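Local coordinates for FEZ-1 protein (PDB 5WCK) that probably hydrolyses beta-lactam antibiotics as a monomeric, zinc-dependent metallo-beta-lactamase of subclass B3, at residues R12-L17 against L160-K165; Y91-E96 against S122-V127; V170-I175 against D209-S214. The protein carries 2 engineered substitutions. All blocks are in the same frame, centred on the assembly; numbering follows the deposited sequence.

Interaction 1: R12-L17 against L160-K165; sequences RIAGNL and LKDHGK. With SO4 (sulfate ion), chain H.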
loop_
_atom_site.group_PDB
_atom_site.type_symbol
_atom_site.label_atom_id
_atom_site.label_comp_id
_atom_site.label_asym_id
_atom_site.label_seq_id
_atom_site.Cartn_x
_atom_site.Cartn_y
_atom_site.Cartn_z
ATOM N N ARG A 12 5.468 11.421 -12.112
ATOM C CA ARG A 12 6.523 10.434 -12.014
ATOM C C ARG A 12 7.293 10.626 -10.703
ATOM O O ARG A 12 7.838 11.700 -10.434
ATOM C CB ARG A 12 7.453 10.523 -13.227
ATOM C CG ARG A 12 8.401 9.349 -13.367
ATOM C CD ARG A 12 8.991 9.261 -14.764
ATOM N NE ARG A 12 9.954 10.328 -14.926
ATOM C CZ ARG A 12 11.207 10.269 -14.499
ATOM N NH1 ARG A 12 11.662 9.152 -13.957
ATOM N NH2 ARG A 12 12.008 11.318 -14.620
ATOM N N ILE A 13 7.393 9.551 -9.904
ATOM C CA ILE A 13 8.130 9.584 -8.646
ATOM C C ILE A 13 9.627 9.419 -8.933
ATOM O O ILE A 13 10.442 10.220 -8.543
ATOM C CB ILE A 13 7.612 8.507 -7.673
ATOM C CG1 ILE A 13 6.148 8.737 -7.284
ATOM C CG2 ILE A 13 8.523 8.415 -6.449
ATOM C CD1 ILE A 13 5.428 7.549 -6.648
ATOM N N ALA A 14 9.980 8.350 -9.641
ATOM C CA ALA A 14 11.377 8.005 -9.964
ATOM C C ALA A 14 11.338 6.830 -10.933
ATOM O O ALA A 14 10.430 6.023 -10.865
ATOM C CB ALA A 14 12.132 7.622 -8.714
ATOM N N GLY A 15 12.327 6.742 -11.825
ATOM C CA GLY A 15 12.370 5.626 -12.776
ATOM C C GLY A 15 11.030 5.459 -13.481
ATOM O O GLY A 15 10.466 6.425 -14.012
ATOM N N ASN A 16 10.492 4.234 -13.438
ATOM C CA ASN A 16 9.214 3.920 -14.081
ATOM C C ASN A 16 8.066 3.790 -13.072
ATOM O O ASN A 16 7.048 3.153 -13.403
ATOM C CB ASN A 16 9.330 2.656 -14.951
ATOM C CG ASN A 16 9.686 1.393 -14.190
ATOM O OD1 ASN A 16 10.332 1.455 -13.150
ATOM N ND2 ASN A 16 9.334 0.232 -14.743
ATOM N N LEU A 17 8.183 4.462 -11.922
ATOM C CA LEU A 17 7.162 4.448 -10.882
ATOM C C LEU A 17 6.482 5.816 -10.830
ATOM O O LEU A 17 7.165 6.850 -10.685
ATOM C CB LEU A 17 7.811 4.111 -9.534
ATOM C CG LEU A 17 6.905 4.225 -8.306
ATOM C CD1 LEU A 17 5.833 3.174 -8.304
ATOM C CD2 LEU A 17 7.730 4.121 -7.036
ATOM N N LEU A 160 14.885 1.467 -8.282
ATOM C CA LEU A 160 14.591 2.447 -9.321
ATOM C C LEU A 160 15.912 3.149 -9.686
ATOM O O LEU A 160 16.717 3.454 -8.803
ATOM C CB LEU A 160 13.573 3.481 -8.809
ATOM C CG LEU A 160 12.155 2.967 -8.548
ATOM C CD1 LEU A 160 11.317 3.977 -7.807
ATOM C CD2 LEU A 160 11.474 2.575 -9.852
ATOM N N LYS A 161 16.144 3.349 -10.981
ATOM C CA LYS A 161 17.251 4.187 -11.426
ATOM C C LYS A 161 16.697 5.587 -11.701
ATOM O O LYS A 161 15.716 5.716 -12.423
ATOM C CB LYS A 161 17.922 3.589 -12.666
ATOM C CG LYS A 161 19.303 4.166 -12.960
ATOM C CD LYS A 161 19.907 3.738 -14.281
ATOM C CE LYS A 161 21.247 4.398 -14.537
ATOM N NZ LYS A 161 21.982 3.732 -15.639
ATOM N N ASP A 162 17.316 6.608 -11.096
ATOM C CA ASP A 162 16.902 8.028 -11.195
ATOM C C ASP A 162 18.158 8.902 -11.286
ATOM O O ASP A 162 19.017 8.867 -10.400
ATOM C CB ASP A 162 16.045 8.450 -9.991
ATOM C CG ASP A 162 15.329 9.787 -10.146
ATOM O OD1 ASP A 162 14.690 10.001 -11.196
ATOM O OD2 ASP A 162 15.414 10.603 -9.215
ATOM N N HIS A 163 18.262 9.679 -12.372
ATOM C CA HIS A 163 19.409 10.559 -12.614
ATOM C C HIS A 163 20.716 9.763 -12.481
ATOM O O HIS A 163 21.670 10.217 -11.847
ATOM C CB HIS A 163 19.362 11.768 -11.665
ATOM C CG HIS A 163 18.171 12.646 -11.875
ATOM N ND1 HIS A 163 16.931 12.352 -11.332
ATOM C CD2 HIS A 163 18.016 13.795 -12.574
ATOM C CE1 HIS A 163 16.071 13.288 -11.688
ATOM N NE2 HIS A 163 16.711 14.183 -12.445
ATOM N N GLY A 164 20.723 8.550 -13.046
ATOM C CA GLY A 164 21.910 7.707 -13.136
ATOM C C GLY A 164 22.231 6.940 -11.858
ATOM O O GLY A 164 23.210 6.195 -11.829
ATOM N N LYS A 165 21.409 7.100 -10.812
ATOM C CA LYS A 165 21.684 6.571 -9.474
ATOM C C LYS A 165 20.595 5.553 -9.073
ATOM O O LYS A 165 19.517 5.569 -9.614
ATOM C CB LYS A 165 21.826 7.732 -8.494
ATOM C CG LYS A 165 23.135 8.493 -8.678
ATOM C CD LYS A 165 23.336 9.628 -7.719
ATOM C CE LYS A 165 22.616 10.890 -8.146
ATOM N NZ LYS A 165 23.102 12.070 -7.392
HETATM S S SO4 H . 22.675 9.596 -4.134
HETATM O O1 SO4 H . 22.135 9.786 -2.789
HETATM O O2 SO4 H . 21.804 10.317 -5.101
HETATM O O3 SO4 H . 24.035 10.196 -4.218
HETATM O O4 SO4 H . 22.782 8.172 -4.490
HETATM O O HOH W 1 15.015 11.058 -14.319
#

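Interaction 2: Y91-E96 against S122-V127; sequences YMVMDE and STVDKV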
loop_
_atom_site.group_PDB
_atom_site.type_symbol
_atom_site.label_atom_id
_atom_site.label_comp_id
_atom_site.label_asym_id
_atom_site.label_seq_id
_atom_site.Cartn_x
_atom_site.Cartn_y
_atom_site.Cartn_z
ATOM N N TYR A 91 -5.247 -10.041 -10.376
ATOM C CA TYR A 91 -5.223 -9.569 -8.976
ATOM C C TYR A 91 -4.356 -10.522 -8.150
ATOM O O TYR A 91 -4.647 -11.681 -8.079
ATOM C CB TYR A 91 -6.660 -9.606 -8.461
ATOM C CG TYR A 91 -6.967 -8.786 -7.237
ATOM C CD1 TYR A 91 -6.093 -7.844 -6.744
ATOM C CD2 TYR A 91 -8.159 -8.968 -6.578
ATOM C CE1 TYR A 91 -6.408 -7.088 -5.632
ATOM C CE2 TYR A 91 -8.492 -8.215 -5.474
ATOM C CZ TYR A 91 -7.627 -7.249 -5.013
ATOM O OH TYR A 91 -7.993 -6.523 -3.925
ATOM N N MET A 92 -3.338 -9.970 -7.484
ATOM C CA MET A 92 -2.419 -10.788 -6.723
ATOM C C MET A 92 -2.382 -10.228 -5.296
ATOM O O MET A 92 -2.210 -9.016 -5.094
ATOM C CB MET A 92 -1.018 -10.782 -7.341
ATOM C CG MET A 92 -1.020 -11.054 -8.831
ATOM S SD MET A 92 0.665 -11.258 -9.452
ATOM C CE MET A 92 0.282 -11.534 -11.184
ATOM N N VAL A 93 -2.522 -11.121 -4.320
ATOM C CA VAL A 93 -2.731 -10.759 -2.903
ATOM C C VAL A 93 -1.955 -11.743 -2.013
ATOM O O VAL A 93 -1.948 -12.953 -2.217
ATOM C CB VAL A 93 -4.223 -10.725 -2.524
ATOM C CG1 VAL A 93 -4.413 -10.421 -1.052
ATOM C CG2 VAL A 93 -5.021 -9.753 -3.361
ATOM N N MET A 94 -1.287 -11.193 -0.985
ATOM C CA MET A 94 -0.602 -11.951 0.056
ATOM C C MET A 94 -1.588 -12.940 0.713
ATOM O O MET A 94 -2.673 -12.555 1.121
ATOM C CB MET A 94 -0.066 -10.987 1.118
ATOM C CG MET A 94 0.863 -11.605 2.159
ATOM S SD MET A 94 2.426 -12.306 1.548
ATOM C CE MET A 94 3.287 -10.788 1.136
ATOM N N ASP A 95 -1.139 -14.196 0.819
ATOM C CA ASP A 95 -1.855 -15.353 1.347
ATOM C C ASP A 95 -2.743 -14.968 2.535
ATOM O O ASP A 95 -3.960 -15.225 2.520
ATOM C CB ASP A 95 -0.858 -16.455 1.679
ATOM C CG ASP A 95 -1.473 -17.796 2.061
ATOM O OD1 ASP A 95 -2.663 -18.023 1.734
ATOM O OD2 ASP A 95 -0.733 -18.623 2.636
ATOM N N GLU A 96 -2.142 -14.358 3.556
ATOM C CA GLU A 96 -2.832 -14.114 4.821
ATOM C C GLU A 96 -3.996 -13.127 4.687
ATOM O O GLU A 96 -4.876 -13.100 5.592
ATOM C CB GLU A 96 -1.842 -13.608 5.868
ATOM C CG GLU A 96 -0.850 -14.661 6.369
ATOM C CD GLU A 96 0.376 -14.989 5.515
ATOM O OE1 GLU A 96 0.517 -14.449 4.364
ATOM O OE2 GLU A 96 1.207 -15.817 5.973
ATOM N N SER A 122 -14.202 -10.279 -4.758
ATOM C CA SER A 122 -13.469 -10.513 -5.983
ATOM C C SER A 122 -12.706 -11.826 -5.816
ATOM O O SER A 122 -12.632 -12.377 -4.712
ATOM C CB SER A 122 -12.579 -9.345 -6.298
ATOM O OG SER A 122 -11.626 -9.232 -5.278
ATOM N N THR A 123 -12.176 -12.345 -6.925
ATOM C CA THR A 123 -11.305 -13.487 -6.856
ATOM C C THR A 123 -9.862 -13.012 -7.008
ATOM O O THR A 123 -9.587 -12.008 -7.660
ATOM C CB THR A 123 -11.692 -14.516 -7.921
ATOM O OG1 THR A 123 -11.609 -13.864 -9.183
ATOM C CG2 THR A 123 -13.092 -15.052 -7.733
ATOM N N VAL A 124 -8.973 -13.787 -6.402
ATOM C CA VAL A 124 -7.543 -13.553 -6.470
ATOM C C VAL A 124 -6.957 -14.500 -7.526
ATOM O O VAL A 124 -7.087 -15.720 -7.443
ATOM C CB VAL A 124 -6.918 -13.729 -5.075
ATOM C CG1 VAL A 124 -5.395 -13.765 -5.119
ATOM C CG2 VAL A 124 -7.421 -12.648 -4.125
ATOM N N ASP A 125 -6.239 -13.913 -8.484
ATOM C CA ASP A 125 -5.634 -14.676 -9.591
ATOM C C ASP A 125 -4.308 -15.339 -9.190
ATOM O O ASP A 125 -3.965 -16.405 -9.717
ATOM C CB ASP A 125 -5.488 -13.758 -10.797
ATOM C CG ASP A 125 -6.839 -13.286 -11.291
ATOM O OD1 ASP A 125 -7.636 -14.163 -11.673
ATOM O OD2 ASP A 125 -7.108 -12.074 -11.235
ATOM N N LYS A 126 -3.530 -14.729 -8.283
ATOM C CA LYS A 126 -2.336 -15.338 -7.797
ATOM C C LYS A 126 -2.154 -14.997 -6.323
ATOM O O LYS A 126 -2.120 -13.840 -5.942
ATOM C CB LYS A 126 -1.081 -14.911 -8.558
ATOM C CG LYS A 126 0.144 -15.737 -8.220
ATOM C CD LYS A 126 1.379 -15.445 -9.062
ATOM C CE LYS A 126 2.536 -16.345 -8.668
ATOM N NZ LYS A 126 3.789 -16.081 -9.414
ATOM N N VAL A 127 -2.021 -16.044 -5.513
ATOM C CA VAL A 127 -1.752 -15.896 -4.100
ATOM C C VAL A 127 -0.251 -15.700 -3.890
ATOM O O VAL A 127 0.570 -16.510 -4.357
ATOM C CB VAL A 127 -2.253 -17.119 -3.320
ATOM C CG1 VAL A 127 -1.885 -17.016 -1.850
ATOM C CG2 VAL A 127 -3.746 -17.291 -3.510
#

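Interaction 3: V170-I175 against D209-S214; sequences VIIGSI and DIFLGS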
loop_
_atom_site.group_PDB
_atom_site.type_symbol
_atom_site.label_atom_id
_atom_site.label_comp_id
_atom_site.label_asym_id
_atom_site.label_seq_id
_atom_site.Cartn_x
_atom_site.Cartn_y
_atom_site.Cartn_z
ATOM N N VAL A 170 10.270 1.906 -1.207
ATOM C CA VAL A 170 9.557 1.141 -0.222
ATOM C C VAL A 170 8.163 1.767 -0.072
ATOM O O VAL A 170 8.043 2.895 0.363
ATOM C CB VAL A 170 10.282 1.129 1.135
ATOM C CG1 VAL A 170 9.472 0.350 2.157
ATOM C CG2 VAL A 170 11.699 0.593 1.051
ATOM N N ILE A 171 7.126 1.004 -0.431
ATOM C CA ILE A 171 5.739 1.418 -0.166
ATOM C C ILE A 171 5.276 0.715 1.120
ATOM O O ILE A 171 4.874 -0.466 1.093
ATOM C CB ILE A 171 4.819 1.119 -1.368
ATOM C CG1 ILE A 171 5.346 1.684 -2.689
ATOM C CG2 ILE A 171 3.399 1.614 -1.104
ATOM C CD1 ILE A 171 4.670 1.128 -3.948
ATOM N N ILE A 172 5.384 1.417 2.246
ATOM C CA ILE A 172 5.028 0.861 3.555
ATOM C C ILE A 172 3.531 0.541 3.547
ATOM O O ILE A 172 2.692 1.402 3.246
ATOM C CB ILE A 172 5.433 1.817 4.693
ATOM C CG1 ILE A 172 6.954 1.996 4.732
ATOM C CG2 ILE A 172 4.902 1.310 6.021
ATOM C CD1 ILE A 172 7.481 2.974 5.754
ATOM N N GLY A 173 3.186 -0.710 3.816
ATOM C CA GLY A 173 1.772 -1.135 3.731
ATOM C C GLY A 173 0.850 -0.486 4.744
ATOM O O GLY A 173 -0.291 -0.197 4.387
ATOM N N SER A 174 1.373 -0.409 5.969
ATOM C CA SER A 174 0.894 0.183 7.253
ATOM C C SER A 174 1.360 -0.670 8.428
ATOM O O SER A 174 1.169 -1.851 8.370
ATOM C CB SER A 174 -0.603 0.343 7.443
ATOM O OG SER A 174 -0.899 0.805 8.736
ATOM N N ILE A 175 1.851 -0.017 9.481
ATOM C CA ILE A 175 2.107 -0.688 10.794
ATOM C C ILE A 175 1.350 0.115 11.874
ATOM O O ILE A 175 1.758 0.121 13.007
ATOM C CB ILE A 175 3.579 -0.960 11.137
ATOM C CG1 ILE A 175 4.427 0.297 11.020
ATOM C CG2 ILE A 175 4.116 -2.081 10.276
ATOM C CD1 ILE A 175 5.687 0.167 11.811
ATOM N N ASP A 209 15.215 4.196 0.530
ATOM C CA ASP A 209 15.679 5.443 -0.097
ATOM C C ASP A 209 14.462 6.282 -0.512
ATOM O O ASP A 209 14.334 7.433 -0.103
ATOM C CB ASP A 209 16.604 5.202 -1.294
ATOM C CG ASP A 209 17.834 4.364 -0.963
ATOM O OD1 ASP A 209 18.531 4.722 -0.009
ATOM O OD2 ASP A 209 18.027 3.337 -1.605
ATOM N N ILE A 210 13.558 5.704 -1.300
ATOM C CA ILE A 210 12.360 6.403 -1.765
ATOM C C ILE A 210 11.192 5.927 -0.899
ATOM O O ILE A 210 10.798 4.770 -0.932
ATOM C CB ILE A 210 12.135 6.216 -3.269
ATOM C CG1 ILE A 210 13.233 6.947 -4.054
ATOM C CG2 ILE A 210 10.743 6.712 -3.696
ATOM C CD1 ILE A 210 13.282 6.605 -5.499
ATOM N N PHE A 211 10.752 6.834 -0.045
ATOM C CA PHE A 211 9.877 6.575 1.078
ATOM C C PHE A 211 8.425 6.812 0.672
ATOM O O PHE A 211 8.041 7.945 0.429
ATOM C CB PHE A 211 10.310 7.472 2.240
ATOM C CG PHE A 211 9.374 7.551 3.416
ATOM C CD1 PHE A 211 8.531 6.511 3.776
ATOM C CD2 PHE A 211 9.331 8.709 4.161
ATOM C CE1 PHE A 211 7.676 6.638 4.864
ATOM C CE2 PHE A 211 8.462 8.850 5.229
ATOM C CZ PHE A 211 7.638 7.815 5.576
ATOM N N LEU A 212 7.642 5.737 0.589
ATOM C CA LEU A 212 6.237 5.827 0.151
ATOM C C LEU A 212 5.365 5.018 1.115
ATOM O O LEU A 212 5.877 4.351 2.063
ATOM C CB LEU A 212 6.121 5.305 -1.285
ATOM C CG LEU A 212 6.988 6.021 -2.317
ATOM C CD1 LEU A 212 7.001 5.257 -3.637
ATOM C CD2 LEU A 212 6.499 7.447 -2.536
ATOM N N GLY A 213 4.052 5.062 0.876
ATOM C CA GLY A 213 3.117 4.405 1.757
ATOM C C GLY A 213 1.724 4.341 1.177
ATOM O O GLY A 213 1.429 4.873 0.115
ATOM N N SER A 214 0.883 3.590 1.872
ATOM C CA SER A 214 -0.524 3.401 1.454
ATOM C C SER A 214 -1.359 4.681 1.621
ATOM O O SER A 214 -2.398 4.809 0.970
ATOM C CB SER A 214 -1.102 2.243 2.173
ATOM O OG SER A 214 -0.988 2.402 3.582
#

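Interaction 1: R12-L17 against L160-K165
With CG turned away from its own carbonyl carbon (chi1 -68°), L160 aims both methyls at the turn A14-L17, and L17 meets them at about a right angle. This is an inter-sheet contact of the metallo-beta-lactamase sandwich: the hairpin of strands 11-14 and 17-19 of one sheet lies over strand 154-162 of the other. The short strands run 100° apart with axes 8.0 Å from each other, unlike neighbours in a sheet.

The apolar core is L160 CD1 with L17 CD2, 3.7 Å away, and with A14 CB; around it, carbon atoms meet oxygens. L160 CD2 comes 3.7 Å from N16 OD1, but the amide is held by its ND2, which donates to V31 O. The turn, of type II', carries G15 past the opposite backbone, its CA 3.4 Å from K161 O. A classic beta bulge sets I13 and A14 against the single L17. A14 CB also packs against CG of D162.

Polar groups of R12 and D162 lie beside this apolar patch. A bend at chi3 (73°) curls R12 back over its own turn, where NH1 donates to G15 O at 3.0 Å, on a carbonyl lone pair. D162 binds N234 through OD2. Its OD1 is 4.2 Å from R12 NH1, too far for a salt bridge, and one water spans the gap, accepting from R12 NH2 and donating weakly to D162 OD1.

Interaction 2: Y91-E96 against S122-V127
S122 opens the contact by placing its hydroxyl against the edge of the Y91 ring, OG lying 3.3 Å from CE2 and in the ring plane. At T123 it is the backbone that takes part: its carbonyl O sits near the same plane, 3.5 Å from Y91 CD2, and also accepts from K84.

V124 turns its two methyls to different jobs. CG2 meets V93 CG2 at 3.8 Å, the two side chains crossing at about a right angle, while CG1 rests over the Y91 carbonyl oxygen. V93 CG2 lies over one face of the Y91 ring, toward its rim, which ties the three side chains into one apolar cluster, with I101 and V98 of helix 95-103 against it.

D125 binds both polar backbone atoms of Y91, N and O, along one edge of the strand. With CG beside its own backbone N (chi1 -63°), its carboxylate receives Y91 N on the anti lone pair of OD2, at 2.9 Å and almost straight (176°). Its own N donates to Y91 O at 2.8 Å. That oxygen takes a second, longer bond from K126 N at 3.3 Å, tilted 25° from the carbonyl plane.

K126 then settles into parallel pairing opposite M92, returning its O to V93 N at 3.2 Å. Its CB packs 3.9 Å from M92 CG before the extended chain carries NZ to a hydrogen bond with a glycerol, probably from the crystallisation liquor, and to a long, weak ion pair with E132. V127, paired with V93, ends the walk with CG1 against CA and CB of D95. This is the closing step of a beta-alpha-beta crossover: strand 90-94, helix 95-103, then strand 126-128 added in parallel as an outermost strand of the seven-stranded sheet.

Interaction 3: V170-I175 against D209-S214
V170 and F211, I171 and L212, and I172 and G213 face each other as three parallel bridges, and this ladder is the tight part of the contact. V170 N donates to I210 O at 2.9 Å, and L212 N returns a bond to V170 O, also 2.9 Å. I172 N then reaches L212 O at 3.0 Å. S214 N closes the series on I172 O at 3.2 Å. The strands are twisted by -30°.

Side chains cover both faces of the pair. F211 swings its ring, CG beside the carbonyl carbon (chi1 169°), back toward the neighbouring strand, where I172 CD1 meets CE1 obliquely at 3.8 Å; Y245 of helix 239-262 packs on both residues. On the other face I171 CG1 touches L212 CB at 4.0 Å, and L212 meets I13 of strand 11-14 in the seven-stranded sheet.

All the touching residues are buried, and looseness is confined to the start of the second segment. I210 leads the end of its side chain away toward strands 11-14 and 154-162, and partly exposed D209 points away from V170-I175, its OD2 receiving Q168 N instead. This is the parallel edge of the five-stranded sheet, closed by a beta-alpha-beta unit through helix 192-204.

At the other end the chemistry turns to the zinc site. S214 OG donates to G173 O at 2.8 Å, from 57° out of the carbonyl plane, and the same oxygen accepts from ND1 of H71, a zinc ligand. G173 is therefore a second-shell residue: its carbonyl, itself held by S214, probably fixes the rotation of the H71 ring and thus the direction of the nitrogen presented to the metal.

Interactions 1 and 3 form one continuous core between the two sheets: A14 CB touches I210 CD1 at 3.6 Å, and L17 CD2 meets L212 CD1 at 3.7 Å. Interaction 2 stands apart, its nearest atoms about 15 Å from interaction 1 and about 10 Å from interaction 3, although it shares a sheet with 12-17. Relative to the zinc site the three differ clearly. Interaction 3 ends there, the S214 side chain about 5 Å from a zinc ion and the side chain of S174 about 3 Å from that of the zinc ligand H149. Interaction 2 is farther, the side chains of V93 and Y91 about 8 Å from those of H71 and H76 respectively, and interaction 1 lies away from the metals.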